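Local atomic coordinates of GH18 chiitnase (Pseudoalteromonas aurantia, PDB entry 6K7Z), a protein that probably hydrolyses internal glycosidic bonds of chitin, as an endo-acting chitinase of glycoside hydrolase family 18. Residues Val26-Leu31 with Glu60-Met65; Phe103-Gln108 with Pro148-Ser153; Met235-Ile240 with Gly268-Ala273. One frame throughout, in Å; residues are numbered along the deposited sequence.

Overall arrangement
The three contacts follow one another along the chain, and none nests in or crosses another. Contact 1 closes the loop from strand 25-33 to helix 56-67. Contact 2 joins the end of helix 93-106 to Y150, which leads into strand 151-154. Its loop includes strand 111-115 and helix 130-144. Contacts 1 and 2 meet directly, where L31 CD2 packs on F103 CG at 4.0 Å. Contact 3 lies about 22 Å from contact 1 and 29 Å from contact 2, centre to centre. It closes the loop through the rest of helix 237-251 and strand 256-260 to helix 269-277. Contacts 1 and 2 tie helices to a strand or its approach; contact 3 ties two outer helices together.

Contact 1 of 3, residues Val26-Leu31 with Glu60-Met65; sequences VNLAFL and EAIKVM
V26 and L28 of strand 25-33 each meet one side chain of helix 56-67. V26 CG2 lies against the sulfur of M65, with CG2 to SD at 3.8 Å. The two side chains cross at about a right angle. M65 is bent at its last torsion (chi3 -79°), which turns the terminal methyl aside and leaves SD as the atom that touches. Two residues along the strand, L28 meets I62 through single methyls, L28 CD1 to I62 CD1 at 3.7 Å. The CB of I62 does not point at the strand, but its extended branch through CG1 carries CD1 there. All four side chains are buried, and the contact is purely apolar. The outer side of the helix differs: E60 and K63 are exposed and turn from the strand, and V64 is partly exposed. N27, between V26 and L28, points the other way and packs on I5, Y7 and D113. Backbone bonds of V26 and L28 to L73 join the strand to its parallel neighbour 71-77. Helix 56-67 lies between these two strands in sequence, so this is the packing of a beta-alpha-beta unit in a TIM barrel, the fold of family 18 glycoside hydrolases.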
loop_
_atom_site.group_PDB
_atom_site.type_symbol
_atom_site.label_atom_id
_atom_site.label_comp_id
_atom_site.label_asym_id
_atom_site.label_seq_id
_atom_site.Cartn_x
_atom_site.Cartn_y
_atom_site.Cartn_z
ATOM N N VAL A 26 7.492 -5.762 2.903
ATOM C CA VAL A 26 7.090 -5.083 4.124
ATOM C C VAL A 26 7.062 -3.593 3.831
ATOM O O VAL A 26 8.069 -3.026 3.388
ATOM C CB VAL A 26 8.031 -5.401 5.293
ATOM C CG1 VAL A 26 7.726 -4.489 6.464
ATOM C CG2 VAL A 26 7.891 -6.872 5.680
ATOM N N ASN A 27 5.910 -2.963 4.072
ATOM C CA ASN A 27 5.742 -1.524 3.917
ATOM C C ASN A 27 5.909 -0.865 5.278
ATOM O O ASN A 27 5.089 -1.081 6.171
ATOM C CB ASN A 27 4.364 -1.165 3.359
ATOM C CG ASN A 27 4.091 -1.775 2.000
ATOM O OD1 ASN A 27 5.003 -1.984 1.210
ATOM N ND2 ASN A 27 2.813 -2.020 1.706
ATOM N N LEU A 28 6.949 -0.045 5.434
ATOM C CA LEU A 28 7.114 0.696 6.677
ATOM C C LEU A 28 6.189 1.907 6.656
ATOM O O LEU A 28 6.245 2.723 5.733
ATOM C CB LEU A 28 8.573 1.112 6.872
ATOM C CG LEU A 28 9.578 -0.014 6.679
ATOM C CD1 LEU A 28 11.001 0.525 6.732
ATOM C CD2 LEU A 28 9.369 -1.103 7.749
ATOM N N ALA A 29 5.342 2.026 7.670
ATOM C CA ALA A 29 4.350 3.098 7.745
ATOM C C ALA A 29 4.593 4.011 8.959
ATOM O O ALA A 29 4.614 3.511 10.077
ATOM C CB ALA A 29 2.952 2.482 7.827
ATOM N N PHE A 30 4.726 5.330 8.799
ATOM C CA PHE A 30 4.585 6.078 7.555
ATOM C C PHE A 30 5.633 7.178 7.449
ATOM O O PHE A 30 6.242 7.606 8.435
ATOM C CB PHE A 30 3.216 6.766 7.449
ATOM C CG PHE A 30 2.060 5.836 7.262
ATOM C CD1 PHE A 30 1.814 5.260 6.030
ATOM C CD2 PHE A 30 1.188 5.579 8.308
ATOM C CE1 PHE A 30 0.720 4.403 5.852
ATOM C CE2 PHE A 30 0.106 4.728 8.141
ATOM C CZ PHE A 30 -0.131 4.147 6.911
ATOM N N LEU A 31 5.783 7.674 6.237
ATOM C CA LEU A 31 6.423 8.951 5.967
ATOM C C LEU A 31 5.331 9.869 5.438
ATOM O O LEU A 31 4.537 9.447 4.590
ATOM C CB LEU A 31 7.547 8.775 4.948
ATOM C CG LEU A 31 8.418 9.972 4.574
ATOM C CD1 LEU A 31 9.274 10.399 5.751
ATOM C CD2 LEU A 31 9.277 9.607 3.372
ATOM N N GLU A 60 18.633 -2.355 11.302
ATOM C CA GLU A 60 19.162 -3.715 11.221
ATOM C C GLU A 60 18.112 -4.676 10.676
ATOM O O GLU A 60 18.418 -5.530 9.837
ATOM C CB GLU A 60 19.666 -4.178 12.593
ATOM C CG GLU A 60 20.163 -5.626 12.647
ATOM C CD GLU A 60 21.368 -5.908 11.753
ATOM O OE1 GLU A 60 21.982 -4.958 11.224
ATOM O OE2 GLU A 60 21.706 -7.099 11.565
ATOM N N ALA A 61 16.864 -4.532 11.119
ATOM C CA ALA A 61 15.816 -5.430 10.642
ATOM C C ALA A 61 15.666 -5.350 9.129
ATOM O O ALA A 61 15.461 -6.374 8.463
ATOM C CB ALA A 61 14.493 -5.100 11.331
ATOM N N ILE A 62 15.768 -4.140 8.570
ATOM C CA ILE A 62 15.667 -3.968 7.124
ATOM C C ILE A 62 16.776 -4.737 6.415
ATOM O O ILE A 62 16.541 -5.401 5.394
ATOM C CB ILE A 62 15.706 -2.470 6.765
ATOM C CG1 ILE A 62 14.498 -1.735 7.368
ATOM C CG2 ILE A 62 15.809 -2.289 5.249
ATOM C CD1 ILE A 62 14.613 -0.223 7.347
ATOM N N LYS A 63 18.005 -4.648 6.932
ATOM C CA LYS A 63 19.113 -5.374 6.318
ATOM C C LYS A 63 18.880 -6.876 6.373
ATOM O O LYS A 63 19.128 -7.586 5.393
ATOM C CB LYS A 63 20.431 -5.019 7.007
ATOM C CG LYS A 63 20.921 -3.604 6.757
ATOM C CD LYS A 63 22.193 -3.333 7.561
ATOM C CE LYS A 63 22.570 -1.854 7.542
ATOM N NZ LYS A 63 23.674 -1.549 8.511
ATOM N N VAL A 64 18.391 -7.376 7.510
ATOM C CA VAL A 64 18.151 -8.804 7.658
ATOM C C VAL A 64 17.039 -9.262 6.723
ATOM O O VAL A 64 17.146 -10.312 6.075
ATOM C CB VAL A 64 17.830 -9.134 9.124
ATOM C CG1 VAL A 64 17.382 -10.580 9.254
ATOM C CG2 VAL A 64 19.053 -8.859 10.009
ATOM N N MET A 65 15.952 -8.488 6.646
ATOM C CA MET A 65 14.876 -8.808 5.712
ATOM C C MET A 65 15.390 -8.850 4.280
ATOM O O MET A 65 15.099 -9.788 3.526
ATOM C CB MET A 65 13.743 -7.787 5.847
ATOM C CG MET A 65 12.871 -7.981 7.088
ATOM S SD MET A 65 11.381 -6.934 7.056
ATOM C CE MET A 65 12.080 -5.357 7.556
#

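Contact 2 of 3, residues Phe103-Gln108 with Pro148-Ser153; sequences FVKNNQ and PDYIIS
Y150 is the residue of 148-153 that reaches helix 93-106, where it meets V104 and K105. P148 and D149 come first, in the exposed turn before the strand; the peptide bond before P148 is cis. Y150 follows, and its CB points toward the helix. Its CG is anti to the carbonyl carbon (chi1 -68°), and the ring extends past V104, the two side chains running in opposite directions. V104 CG1 approaches the ring obliquely, 3.8 Å from Y150 CE1 and 4.0 Å from Y150 CD1. Farther out, the phenol oxygen lies beside the aliphatic part of K105. Y150 OH is 3.8 Å from K105 CG and 4.0 Å from K105 CE, and the extended lysine chain crosses the tyrosine at about a right angle. An alanine in place of Y150 would probably take this partner from V104 CG1 and the lysine methylenes and open a gap beside the last turn of the helix. I151, I152 and S153 then enter strand 151-154. I151 and S153 bond through the backbone to V112 of strand 111-115, and I152 to D182, just before strand 183-187. S153 OG bonds to D113. On the helix side, the turn at N107 is secured within its own segment. N107 ND2 donates to F103 O at 2.9 Å, and this amide nitrogen also sits over the centre of the F103 ring. F103 O takes the N107 backbone N-H as well. Q108, with positive phi, completes a Schellman motif. Between the two segments the pairing is van der Waals, so shape and not a polar bond fits Y150 to the helix, and its hydroxyl meets K105 through methylenes.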
loop_
_atom_site.group_PDB
_atom_site.type_symbol
_atom_site.label_atom_id
_atom_site.label_comp_id
_atom_site.label_asym_id
_atom_site.label_seq_id
_atom_site.Cartn_x
_atom_site.Cartn_y
_atom_site.Cartn_z
ATOM N N PHE A 103 14.965 9.730 0.135
ATOM C CA PHE A 103 14.739 8.957 1.351
ATOM C C PHE A 103 14.940 7.472 1.098
ATOM O O PHE A 103 15.565 6.778 1.908
ATOM C CB PHE A 103 13.340 9.204 1.906
ATOM C CG PHE A 103 13.104 8.529 3.229
ATOM C CD1 PHE A 103 12.630 7.219 3.287
ATOM C CD2 PHE A 103 13.358 9.198 4.413
ATOM C CE1 PHE A 103 12.429 6.582 4.518
ATOM C CE2 PHE A 103 13.152 8.577 5.636
ATOM C CZ PHE A 103 12.688 7.262 5.684
ATOM N N VAL A 104 14.433 6.973 -0.029
ATOM C CA VAL A 104 14.606 5.560 -0.369
ATOM C C VAL A 104 16.086 5.219 -0.516
ATOM O O VAL A 104 16.566 4.206 0.008
ATOM C CB VAL A 104 13.820 5.221 -1.647
ATOM C CG1 VAL A 104 14.217 3.846 -2.180
ATOM C CG2 VAL A 104 12.340 5.281 -1.360
ATOM N N LYS A 105 16.830 6.051 -1.249
ATOM C CA LYS A 105 18.222 5.709 -1.524
ATOM C C LYS A 105 19.095 5.888 -0.292
ATOM O O LYS A 105 19.949 5.040 -0.005
ATOM C CB LYS A 105 18.746 6.549 -2.685
ATOM C CG LYS A 105 18.100 6.211 -4.017
ATOM C CD LYS A 105 18.741 7.000 -5.151
ATOM C CE LYS A 105 18.199 6.571 -6.505
ATOM N NZ LYS A 105 18.779 7.400 -7.608
ATOM N N ASN A 106 18.902 6.983 0.447
ATOM C CA ASN A 106 19.711 7.237 1.637
ATOM C C ASN A 106 19.471 6.212 2.732
ATOM O O ASN A 106 20.351 6.009 3.572
ATOM C CB ASN A 106 19.433 8.631 2.191
ATOM C CG ASN A 106 19.829 9.736 1.220
ATOM O OD1 ASN A 106 20.769 9.585 0.430
ATOM N ND2 ASN A 106 19.109 10.852 1.273
ATOM N N ASN A 107 18.305 5.574 2.753
ATOM C CA ASN A 107 18.017 4.531 3.726
ATOM C C ASN A 107 18.033 3.137 3.113
ATOM O O ASN A 107 17.578 2.189 3.756
ATOM C CB ASN A 107 16.676 4.804 4.409
ATOM C CG ASN A 107 16.702 6.072 5.237
ATOM O OD1 ASN A 107 17.276 6.104 6.326
ATOM N ND2 ASN A 107 16.095 7.132 4.715
ATOM N N GLN A 108 18.546 3.000 1.890
ATOM C CA GLN A 108 18.752 1.706 1.237
ATOM C C GLN A 108 17.474 0.868 1.219
ATOM O O GLN A 108 17.486 -0.327 1.508
ATOM C CB GLN A 108 19.902 0.935 1.893
ATOM C CG GLN A 108 21.271 1.574 1.666
ATOM C CD GLN A 108 21.528 2.751 2.585
ATOM O OE1 GLN A 108 21.071 2.773 3.730
ATOM N NE2 GLN A 108 22.268 3.739 2.090
ATOM N N PRO A 148 13.848 -2.562 -12.999
ATOM C CA PRO A 148 13.147 -3.327 -11.974
ATOM C C PRO A 148 13.807 -3.277 -10.630
ATOM O O PRO A 148 13.424 -3.990 -9.781
ATOM C CB PRO A 148 13.266 -4.761 -12.492
ATOM C CG PRO A 148 14.627 -4.747 -13.099
ATOM C CD PRO A 148 14.770 -3.409 -13.764
ATOM N N ASP A 149 14.779 -2.421 -10.454
ATOM C CA ASP A 149 15.489 -2.292 -9.216
ATOM C C ASP A 149 14.687 -1.780 -8.025
ATOM O O ASP A 149 15.043 -2.043 -6.921
ATOM C CB ASP A 149 16.596 -1.298 -9.420
ATOM C CG ASP A 149 17.699 -1.816 -10.386
ATOM O OD1 ASP A 149 17.685 -3.011 -10.716
ATOM O OD2 ASP A 149 18.538 -1.014 -10.807
ATOM N N TYR A 150 13.643 -1.010 -8.309
ATOM C CA TYR A 150 12.832 -0.380 -7.279
ATOM C C TYR A 150 11.357 -0.666 -7.512
ATOM O O TYR A 150 10.910 -0.888 -8.642
ATOM C CB TYR A 150 13.040 1.135 -7.244
ATOM C CG TYR A 150 14.404 1.541 -6.786
ATOM C CD1 TYR A 150 14.705 1.594 -5.441
ATOM C CD2 TYR A 150 15.391 1.889 -7.696
ATOM C CE1 TYR A 150 15.944 1.978 -5.007
ATOM C CE2 TYR A 150 16.649 2.264 -7.265
ATOM C CZ TYR A 150 16.915 2.306 -5.918
ATOM O OH TYR A 150 18.157 2.681 -5.463
ATOM N N ILE A 151 10.604 -0.618 -6.418
ATOM C CA ILE A 151 9.170 -0.879 -6.410
ATOM C C ILE A 151 8.441 0.430 -6.165
ATOM O O ILE A 151 8.846 1.226 -5.307
ATOM C CB ILE A 151 8.803 -1.909 -5.322
ATOM C CG1 ILE A 151 9.488 -3.247 -5.597
ATOM C CG2 ILE A 151 7.285 -2.089 -5.225
ATOM C CD1 ILE A 151 8.902 -3.990 -6.767
ATOM N N ILE A 152 7.358 0.646 -6.906
ATOM C CA ILE A 152 6.391 1.700 -6.616
ATOM C C ILE A 152 5.034 1.022 -6.557
ATOM O O ILE A 152 4.546 0.511 -7.572
ATOM C CB ILE A 152 6.388 2.822 -7.664
ATOM C CG1 ILE A 152 7.757 3.499 -7.730
ATOM C CG2 ILE A 152 5.323 3.863 -7.317
ATOM C CD1 ILE A 152 7.842 4.588 -8.800
ATOM N N SER A 153 4.440 0.982 -5.373
ATOM C CA SER A 153 3.073 0.512 -5.222
ATOM C C SER A 153 2.192 1.673 -4.788
ATOM O O SER A 153 2.683 2.729 -4.371
ATOM C CB SER A 153 2.999 -0.641 -4.210
ATOM O OG SER A 153 3.462 -0.249 -2.932
#

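Contact 3 of 3, residues Met235-Ile240 with Gly268-Ala273; sequences MPVQTI and GDWIKA
W270 has its CG anti to the backbone N (chi1 -170°), which swings the indole out from helix 269-277 to reach V237 and I240. V237 also has a methyl, CG2, anti to its own backbone N, while CG1 takes the position between N and the carbonyl carbon (chi1 76°). That leaves CG2 over one face of the indole, 4.1 Å above the plane and offset toward the rim. Its closest ring atom is W270 NE1, at 4.2 Å from V237 CG2. I240, one helical turn on, brings its end methyl in at a slant to the ring plane, I240 CD1 to W270 CZ2 at 3.8 Å. The side chains as wholes cross at about a right angle. W270 is buried, and its indole N-H is met by a water. The water lies in the ring plane, W270 NE1 to water oxygen at 2.9 Å. The same water oxygen is 2.7 Å from M235 O, within hydrogen-bonding distance, and so links the indole to the chain just before helix 237-251. Behind the contact, W270 packs on I257 and N259 of strand 256-260, and I240 on F223 of strand 219-224. D265 accepts from the N-H groups of W270 and I271 at the start of their helix. A tryptophan sent from one outer helix against the next, over the strands beneath, fits the helical layer of a TIM barrel, here where its last two helices meet.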
loop_
_atom_site.group_PDB
_atom_site.type_symbol
_atom_site.label_atom_id
_atom_site.label_comp_id
_atom_site.label_asym_id
_atom_site.label_seq_id
_atom_site.Cartn_x
_atom_site.Cartn_y
_atom_site.Cartn_z
ATOM N N MET A 235 -12.611 -10.295 8.530
ATOM C CA MET A 235 -13.129 -11.614 8.259
ATOM C C MET A 235 -12.157 -12.627 8.842
ATOM O O MET A 235 -10.938 -12.432 8.760
ATOM C CB MET A 235 -13.311 -11.870 6.756
ATOM C CG MET A 235 -14.408 -11.044 6.118
ATOM S SD MET A 235 -14.626 -11.503 4.406
ATOM C CE MET A 235 -13.068 -10.934 3.721
ATOM N N PRO A 236 -12.658 -13.710 9.435
ATOM C CA PRO A 236 -11.760 -14.779 9.888
ATOM C C PRO A 236 -10.963 -15.321 8.713
ATOM O O PRO A 236 -11.395 -15.267 7.559
ATOM C CB PRO A 236 -12.716 -15.848 10.446
ATOM C CG PRO A 236 -14.009 -15.144 10.660
ATOM C CD PRO A 236 -14.076 -14.063 9.614
ATOM N N VAL A 237 -9.796 -15.882 9.020
ATOM C CA VAL A 237 -8.910 -16.287 7.938
ATOM C C VAL A 237 -9.527 -17.416 7.114
ATOM O O VAL A 237 -9.296 -17.494 5.902
ATOM C CB VAL A 237 -7.512 -16.646 8.480
ATOM C CG1 VAL A 237 -7.523 -17.966 9.121
ATOM C CG2 VAL A 237 -6.509 -16.663 7.363
ATOM N N GLN A 238 -10.369 -18.268 7.722
ATOM C CA GLN A 238 -10.981 -19.336 6.934
ATOM C C GLN A 238 -11.959 -18.779 5.914
ATOM O O GLN A 238 -12.174 -19.386 4.861
ATOM C CB GLN A 238 -11.689 -20.359 7.828
ATOM C CG GLN A 238 -12.934 -19.872 8.571
ATOM C CD GLN A 238 -12.641 -19.464 10.000
ATOM O OE1 GLN A 238 -11.520 -19.077 10.328
ATOM N NE2 GLN A 238 -13.645 -19.579 10.868
ATOM N N THR A 239 -12.557 -17.632 6.212
ATOM C CA THR A 239 -13.444 -16.985 5.253
ATOM C C THR A 239 -12.651 -16.340 4.120
ATOM O O THR A 239 -13.033 -16.448 2.947
ATOM C CB THR A 239 -14.305 -15.960 5.979
ATOM O OG1 THR A 239 -14.802 -16.563 7.187
ATOM C CG2 THR A 239 -15.475 -15.526 5.105
ATOM N N ILE A 240 -11.536 -15.677 4.445
ATOM C CA ILE A 240 -10.678 -15.134 3.389
ATOM C C ILE A 240 -10.250 -16.247 2.445
ATOM O O ILE A 240 -10.329 -16.116 1.218
ATOM C CB ILE A 240 -9.451 -14.425 3.985
ATOM C CG1 ILE A 240 -9.849 -13.217 4.832
ATOM C CG2 ILE A 240 -8.476 -14.010 2.861
ATOM C CD1 ILE A 240 -8.686 -12.704 5.716
ATOM N N GLY A 268 2.856 -14.937 13.862
ATOM C CA GLY A 268 2.800 -15.082 12.425
ATOM C C GLY A 268 1.818 -16.120 11.937
ATOM O O GLY A 268 1.913 -16.551 10.784
ATOM N N ASP A 269 0.879 -16.544 12.783
ATOM C CA ASP A 269 -0.039 -17.609 12.381
ATOM C C ASP A 269 -0.890 -17.203 11.182
ATOM O O ASP A 269 -1.167 -18.031 10.307
ATOM C CB ASP A 269 -0.945 -18.004 13.545
ATOM C CG ASP A 269 -0.198 -18.690 14.647
ATOM O OD1 ASP A 269 0.906 -19.227 14.385
ATOM O OD2 ASP A 269 -0.717 -18.688 15.777
ATOM N N TRP A 270 -1.343 -15.949 11.143
ATOM C CA TRP A 270 -2.195 -15.496 10.039
ATOM C C TRP A 270 -1.452 -15.580 8.712
ATOM O O TRP A 270 -1.957 -16.156 7.737
ATOM C CB TRP A 270 -2.670 -14.062 10.309
ATOM C CG TRP A 270 -3.759 -13.492 9.406
ATOM C CD1 TRP A 270 -5.088 -13.403 9.699
ATOM C CD2 TRP A 270 -3.595 -12.870 8.120
ATOM N NE1 TRP A 270 -5.765 -12.790 8.675
ATOM C CE2 TRP A 270 -4.875 -12.451 7.693
ATOM C CE3 TRP A 270 -2.498 -12.631 7.288
ATOM C CZ2 TRP A 270 -5.088 -11.831 6.472
ATOM C CZ3 TRP A 270 -2.707 -12.012 6.073
ATOM C CH2 TRP A 270 -3.990 -11.612 5.675
ATOM N N ILE A 271 -0.235 -15.030 8.658
ATOM C CA ILE A 271 0.479 -15.032 7.383
ATOM C C ILE A 271 0.880 -16.445 6.999
ATOM O O ILE A 271 0.880 -16.792 5.815
ATOM C CB ILE A 271 1.688 -14.073 7.415
ATOM C CG1 ILE A 271 2.285 -13.933 6.012
ATOM C CG2 ILE A 271 2.773 -14.543 8.391
ATOM C CD1 ILE A 271 1.298 -13.469 4.974
ATOM N N LYS A 272 1.182 -17.304 7.975
ATOM C CA LYS A 272 1.501 -18.688 7.632
ATOM C C LYS A 272 0.311 -19.386 6.970
ATOM O O LYS A 272 0.471 -20.052 5.941
ATOM C CB LYS A 272 1.958 -19.442 8.874
ATOM C CG LYS A 272 3.367 -19.066 9.350
ATOM C CD LYS A 272 3.678 -19.821 10.657
ATOM C CE LYS A 272 4.807 -19.177 11.405
ATOM N NZ LYS A 272 5.121 -19.890 12.683
ATOM N N ALA A 273 -0.891 -19.221 7.527
ATOM C CA ALA A 273 -2.062 -19.875 6.946
ATOM C C ALA A 273 -2.419 -19.274 5.585
ATOM O O ALA A 273 -2.775 -20.001 4.648
ATOM C CB ALA A 273 -3.250 -19.782 7.908
HETATM O O HOH W 1 -8.464 -12.438 9.743
#